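PDB 2YB1: 3',5'-nucleoside bisphosphate phosphatase from Chromobacterium violaceum, which hydrolyses nucleoside 3',5'-bisphosphates to the nucleoside 5'-phosphate and orthophosphate, using three bound manganese ions. Local coordinates for residues I4-H9 / P31-L36; F59-E64 / R279-A284. All coordinates share one frame; numbering follows the deposited sequence.

Interaction 1: residues I4-H9 / P31-L36; sequences IDLHFH and PALLAL. With MN (manganese (II) ion), chain C.
Phe8 holds CG in the crowded position between its backbone N and carbonyl carbon (chi1 52°), which swings the ring back over Ala35 and Leu36, whose O and CA lie over one face. Ala35 O comes in near the rim, 3.2 Å from Phe8 CE2, while the Leu36 CA-H makes a CH-pi contact 4.2 Å from the ring centroid. Leu36 turns its CG anti to the backbone N (chi1 174°), bringing CD1 to 3.8 Å from Phe8 CD1 with the two side chains at about a right angle; Leu34 CB instead meets the ring at its edge. Strand 4-5 runs parallel to strand 33-36, and both backbone hydrogen bonds between the two segments fall on Asp5: its N reaches Leu33 O at 3.0 Å and 168°, and its O accepts from Ala35 N. On the sheet face of Ile4 and Leu33, Ile4 CD1 packs on Leu33 CB at 3.6 Å, and Leu6 CD2 rests against Leu33 CD2 and Ala35 CB. Beyond the pairing, Asp5 OD1 accepts from His7 N, out of the carboxylate plane on the anti side, in an Asx turn; OD2 is held by Ser247 and Gly260. His7 and His9 each give NE2 to one manganese ion at 2.2 Å, with Glu64 and Asp248 as further ligands. This is the first beta-alpha-beta unit of the PHP fold, with helix 19-27 as crossover. His7 ND1 is hydrogen-bonded to Glu218, a second-shell carboxylate that probably steadies the imidazole and may strengthen NE2 as a donor to the metal.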
loop_
_atom_site.group_PDB
_atom_site.type_symbol
_atom_site.label_atom_id
_atom_site.label_comp_id
_atom_site.label_asym_id
_atom_site.label_seq_id
_atom_site.Cartn_x
_atom_site.Cartn_y
_atom_site.Cartn_z
ATOM N N ILE A 4 -3.218 8.872 -13.851
ATOM C CA ILE A 4 -2.187 8.769 -12.827
ATOM C C ILE A 4 -2.539 7.644 -11.841
ATOM O O ILE A 4 -3.697 7.488 -11.457
ATOM C CB ILE A 4 -2.115 10.086 -12.026
ATOM C CG1 ILE A 4 -1.957 11.286 -12.962
ATOM C CG2 ILE A 4 -0.988 10.052 -10.997
ATOM C CD1 ILE A 4 -0.575 11.446 -13.496
ATOM N N ASP A 5 -1.575 6.809 -11.471
ATOM C CA ASP A 5 -1.852 5.841 -10.418
ATOM C C ASP A 5 -0.641 5.715 -9.494
ATOM O O ASP A 5 0.395 5.166 -9.890
ATOM C CB ASP A 5 -2.205 4.492 -11.057
ATOM C CG ASP A 5 -2.709 3.479 -10.049
ATOM O OD1 ASP A 5 -2.674 3.774 -8.828
ATOM O OD2 ASP A 5 -3.141 2.384 -10.479
ATOM N N LEU A 6 -0.795 6.200 -8.265
ATOM C CA LEU A 6 0.263 6.217 -7.252
ATOM C C LEU A 6 0.175 5.154 -6.154
ATOM O O LEU A 6 0.759 5.347 -5.078
ATOM C CB LEU A 6 0.486 7.627 -6.675
ATOM C CG LEU A 6 0.624 8.699 -7.763
ATOM C CD1 LEU A 6 0.867 10.080 -7.166
ATOM C CD2 LEU A 6 1.718 8.330 -8.785
ATOM N N HIS A 7 -0.693 4.155 -6.323
ATOM C CA HIS A 7 -0.747 3.048 -5.365
ATOM C C HIS A 7 -1.106 1.700 -6.016
ATOM O O HIS A 7 -2.211 1.544 -6.511
ATOM C CB HIS A 7 -1.781 3.413 -4.293
ATOM C CG HIS A 7 -1.790 2.513 -3.099
ATOM N ND1 HIS A 7 -2.079 2.975 -1.830
ATOM C CD2 HIS A 7 -1.578 1.182 -2.974
ATOM C CE1 HIS A 7 -2.031 1.968 -0.977
ATOM N NE2 HIS A 7 -1.726 0.871 -1.644
ATOM N N PHE A 8 -0.208 0.724 -5.967
ATOM C CA PHE A 8 -0.528 -0.644 -6.406
ATOM C C PHE A 8 0.574 -1.609 -5.980
ATOM O O PHE A 8 1.640 -1.174 -5.527
ATOM C CB PHE A 8 -0.794 -0.724 -7.936
ATOM C CG PHE A 8 0.289 -0.110 -8.808
ATOM C CD1 PHE A 8 1.366 -0.878 -9.257
ATOM C CD2 PHE A 8 0.194 1.217 -9.239
ATOM C CE1 PHE A 8 2.367 -0.315 -10.064
ATOM C CE2 PHE A 8 1.186 1.787 -10.051
ATOM C CZ PHE A 8 2.274 1.013 -10.471
ATOM N N HIS A 9 0.336 -2.906 -6.186
ATOM C CA HIS A 9 1.189 -3.957 -5.634
ATOM C C HIS A 9 1.661 -4.948 -6.681
ATOM O O HIS A 9 1.083 -5.047 -7.763
ATOM C CB HIS A 9 0.447 -4.717 -4.532
ATOM C CG HIS A 9 0.123 -3.856 -3.355
ATOM N ND1 HIS A 9 0.934 -3.783 -2.246
ATOM C CD2 HIS A 9 -0.887 -2.981 -3.143
ATOM C CE1 HIS A 9 0.430 -2.914 -1.388
ATOM N NE2 HIS A 9 -0.676 -2.414 -1.908
ATOM N N PRO A 31 -0.975 5.632 -19.034
ATOM C CA PRO A 31 -0.824 6.461 -17.831
ATOM C C PRO A 31 0.263 7.521 -18.000
ATOM O O PRO A 31 1.225 7.281 -18.734
ATOM C CB PRO A 31 -0.424 5.447 -16.753
ATOM C CG PRO A 31 0.320 4.368 -17.536
ATOM C CD PRO A 31 -0.389 4.283 -18.875
ATOM N N ALA A 32 0.092 8.692 -17.383
ATOM C CA ALA A 32 1.139 9.720 -17.405
ATOM C C ALA A 32 2.142 9.579 -16.257
ATOM O O ALA A 32 3.226 10.152 -16.298
ATOM C CB ALA A 32 0.515 11.127 -17.384
ATOM N N LEU A 33 1.751 8.874 -15.201
ATOM C CA LEU A 33 2.642 8.646 -14.066
ATOM C C LEU A 33 2.210 7.415 -13.277
ATOM O O LEU A 33 1.013 7.244 -13.022
ATOM C CB LEU A 33 2.628 9.882 -13.158
ATOM C CG LEU A 33 3.508 9.887 -11.913
ATOM C CD1 LEU A 33 4.982 9.884 -12.303
ATOM C CD2 LEU A 33 3.185 11.114 -11.043
ATOM N N LEU A 34 3.177 6.613 -12.823
ATOM C CA LEU A 34 2.906 5.440 -11.982
ATOM C C LEU A 34 3.847 5.391 -10.771
ATOM O O LEU A 34 4.983 5.889 -10.840
ATOM C CB LEU A 34 3.074 4.148 -12.787
ATOM C CG LEU A 34 2.171 3.913 -14.006
ATOM C CD1 LEU A 34 2.606 2.647 -14.776
ATOM C CD2 LEU A 34 0.700 3.815 -13.608
ATOM N N ALA A 35 3.373 4.813 -9.666
ATOM C CA ALA A 35 4.252 4.476 -8.536
ATOM C C ALA A 35 3.895 3.112 -7.938
ATOM O O ALA A 35 2.759 2.893 -7.513
ATOM C CB ALA A 35 4.229 5.587 -7.449
ATOM N N LEU A 36 4.867 2.192 -7.924
ATOM C CA LEU A 36 4.673 0.879 -7.306
ATOM C C LEU A 36 4.878 1.023 -5.797
ATOM O O LEU A 36 5.886 1.585 -5.357
ATOM C CB LEU A 36 5.651 -0.155 -7.894
ATOM C CG LEU A 36 5.675 -1.557 -7.256
ATOM C CD1 LEU A 36 4.309 -2.228 -7.345
ATOM C CD2 LEU A 36 6.758 -2.441 -7.888
HETATM MN MN MN C . -1.952 -1.116 -0.751
#

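Interaction 2: residues F59-E64 / R279-A284; sequences FLNGVE and RILRPA. With MN (manganese (II) ion), chain C; MN (manganese (II) ion), chain D.
Strand 59-69 of the central sheet carries this contact around Phe59 and Leu60 and two metal sites farther along, at Glu64. Here the chain near the C terminus adds a single antiparallel bridge, a hydrogen-bonded pair between Phe59 and Leu281. Leu281 N gives the shorter, straighter bond, to Phe59 O at 2.8 Å and 165°; the return bond from Phe59 N to Leu281 O is 3.2 Å long, its donor tilted 18° from the carbonyl plane. Two residues on, direct pairing gives way to water: a single molecule accepts from Asn61 N and donates to Arg279 O, at 2.9 Å from the latter. Side chains close over both sides of the bridge. Phe59 and Leu281 lie side by side and point the same way, Leu281 CD1 meeting the ring at its edge, 4.1 Å from Phe59 CD2. Leu281 CG also comes to 3.6 Å from Phe59 O, beyond the oxygen and out of the carbonyl plane. Leu60 and Ile280 form the second apolar pair, the Leu60 CD2 methyl touching Ile280 CG1 at 3.9 Å and Arg279 CB nearby. Farther along the strand, Glu64 keeps CG anti to its backbone N (chi1 -177°) and extends beyond it, carrying the carboxylate to two manganese ions, which it bridges, OE1 at 2.3 Å from one and OE2 at 2.1 Å from the other. His7, His9 and Asp248 share the first ion; His75 and His191 share the second. Around the bridge, Phe59 packs on Ala48, Ala49 and Ala52 of helix 45-54, Leu60 and Ile280 lean on Leu33 of strand 33-36, and Asn61 is hydrogen-bonded through its backbone to Gly80, just past strand 72-79.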
loop_
_atom_site.group_PDB
_atom_site.type_symbol
_atom_site.label_atom_id
_atom_site.label_comp_id
_atom_site.label_asym_id
_atom_site.label_seq_id
_atom_site.Cartn_x
_atom_site.Cartn_y
_atom_site.Cartn_z
ATOM N N PHE A 59 7.855 7.543 -13.731
ATOM C CA PHE A 59 7.738 6.607 -12.626
ATOM C C PHE A 59 8.279 7.224 -11.346
ATOM O O PHE A 59 9.269 7.962 -11.371
ATOM C CB PHE A 59 8.500 5.303 -12.958
ATOM C CG PHE A 59 8.402 4.247 -11.889
ATOM C CD1 PHE A 59 7.287 3.430 -11.810
ATOM C CD2 PHE A 59 9.424 4.077 -10.955
ATOM C CE1 PHE A 59 7.184 2.456 -10.816
ATOM C CE2 PHE A 59 9.332 3.101 -9.965
ATOM C CZ PHE A 59 8.213 2.294 -9.892
ATOM N N LEU A 60 7.609 6.925 -10.233
ATOM C CA LEU A 60 8.087 7.277 -8.901
ATOM C C LEU A 60 8.324 6.022 -8.069
ATOM O O LEU A 60 7.467 5.151 -8.013
ATOM C CB LEU A 60 7.033 8.129 -8.191
ATOM C CG LEU A 60 6.935 9.585 -8.628
ATOM C CD1 LEU A 60 5.563 10.110 -8.289
ATOM C CD2 LEU A 60 8.038 10.396 -7.905
ATOM N N ASN A 61 9.486 5.929 -7.426
ATOM C CA ASN A 61 9.718 4.924 -6.392
ATOM C C ASN A 61 8.717 5.062 -5.244
ATOM O O ASN A 61 8.517 6.161 -4.726
ATOM C CB ASN A 61 11.131 5.071 -5.812
ATOM C CG ASN A 61 12.218 4.710 -6.813
ATOM O OD1 ASN A 61 13.283 5.339 -6.843
ATOM N ND2 ASN A 61 11.964 3.695 -7.625
ATOM N N GLY A 62 8.144 3.947 -4.797
ATOM C CA GLY A 62 7.126 4.016 -3.759
ATOM C C GLY A 62 7.213 2.850 -2.798
ATOM O O GLY A 62 7.968 1.902 -3.019
ATOM N N VAL A 63 6.477 2.948 -1.694
ATOM C CA VAL A 63 6.387 1.865 -0.729
ATOM C C VAL A 63 5.120 2.077 0.109
ATOM O O VAL A 63 4.620 3.195 0.205
ATOM C CB VAL A 63 7.618 1.863 0.199
ATOM C CG1 VAL A 63 7.595 3.089 1.098
ATOM C CG2 VAL A 63 7.690 0.565 1.036
ATOM N N GLU A 64 4.597 1.009 0.699
ATOM C CA GLU A 64 3.496 1.139 1.649
ATOM C C GLU A 64 3.897 0.562 3.011
ATOM O O GLU A 64 4.086 -0.653 3.155
ATOM C CB GLU A 64 2.224 0.452 1.131
ATOM C CG GLU A 64 1.054 0.662 2.084
ATOM C CD GLU A 64 -0.251 0.145 1.553
ATOM O OE1 GLU A 64 -0.239 -0.736 0.679
ATOM O OE2 GLU A 64 -1.297 0.653 2.008
ATOM N N ARG A 279 11.438 14.237 -8.233
ATOM C CA ARG A 279 11.749 12.837 -7.934
ATOM C C ARG A 279 11.283 11.865 -9.004
ATOM O O ARG A 279 11.575 10.674 -8.925
ATOM C CB ARG A 279 11.120 12.421 -6.603
ATOM C CG ARG A 279 11.566 13.265 -5.445
ATOM C CD ARG A 279 12.967 12.864 -4.977
ATOM N NE ARG A 279 13.270 13.612 -3.768
ATOM C CZ ARG A 279 14.112 14.641 -3.703
ATOM N NH1 ARG A 279 14.800 15.016 -4.776
ATOM N NH2 ARG A 279 14.285 15.276 -2.544
ATOM N N ILE A 280 10.557 12.359 -10.003
ATOM C CA ILE A 280 10.111 11.478 -11.086
ATOM C C ILE A 280 11.290 10.959 -11.920
ATOM O O ILE A 280 12.177 11.723 -12.317
ATOM C CB ILE A 280 9.065 12.161 -11.976
ATOM C CG1 ILE A 280 7.802 12.461 -11.156
ATOM C CG2 ILE A 280 8.726 11.271 -13.183
ATOM C CD1 ILE A 280 6.721 13.251 -11.895
ATOM N N LEU A 281 11.305 9.648 -12.159
ATOM C CA LEU A 281 12.294 9.045 -13.039
ATOM C C LEU A 281 11.718 9.133 -14.448
ATOM O O LEU A 281 10.667 8.541 -14.750
ATOM C CB LEU A 281 12.563 7.584 -12.650
ATOM C CG LEU A 281 12.797 7.282 -11.168
ATOM C CD1 LEU A 281 13.135 5.809 -10.932
ATOM C CD2 LEU A 281 13.882 8.173 -10.609
ATOM N N ARG A 282 12.394 9.903 -15.299
ATOM C CA ARG A 282 11.896 10.201 -16.644
ATOM C C ARG A 282 12.319 9.114 -17.613
ATOM O O ARG A 282 13.412 8.577 -17.487
ATOM C CB ARG A 282 12.463 11.536 -17.134
ATOM C CG ARG A 282 12.121 12.713 -16.241
ATOM C CD ARG A 282 10.638 13.037 -16.297
ATOM N NE ARG A 282 10.301 14.147 -15.407
ATOM C CZ ARG A 282 9.083 14.672 -15.291
ATOM N NH1 ARG A 282 8.071 14.193 -16.011
ATOM N NH2 ARG A 282 8.877 15.679 -14.445
ATOM N N PRO A 283 11.460 8.794 -18.587
ATOM C CA PRO A 283 11.840 7.788 -19.586
ATOM C C PRO A 283 13.077 8.208 -20.393
ATOM O O PRO A 283 13.865 7.352 -20.797
ATOM C CB PRO A 283 10.605 7.696 -20.490
ATOM C CG PRO A 283 9.771 8.887 -20.179
ATOM C CD PRO A 283 10.072 9.260 -18.762
ATOM N N ALA A 284 13.240 9.509 -20.621
ATOM C CA ALA A 284 14.409 10.015 -21.341
ATOM C C ALA A 284 15.563 10.206 -20.366
ATOM O O ALA A 284 15.465 10.994 -19.422
ATOM C CB ALA A 284 14.083 11.342 -22.051
HETATM MN MN MN C . -1.952 -1.116 -0.751
HETATM MN MN MN D . -3.021 -0.395 2.643
HETATM O O HOH W 1 11.239 8.309 -7.272
#

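From the N terminus, interaction 1 comes first: it closes the loop through helix 19-27 and sets strand 4-5 beside strand 33-36. The chain then passes through helix 45-54 into strand 59-69, where interaction 2 opens; its partner arrives 215 residues later, after helix 272-275, so it spans most of the fold. The two contacts therefore follow in series, neither nested nor crossed. They share a sheet, in which strand 33-36 lies between strands 4-5 and 59-69, and Leu34 O probably accepts a hydrogen bond from Leu60 N. They also share a manganese ion, to which 4-9 and 59-64 both contribute ligands, while 279-284 ties the C-terminal region to the strand near Phe59, several residues before the metal ligand.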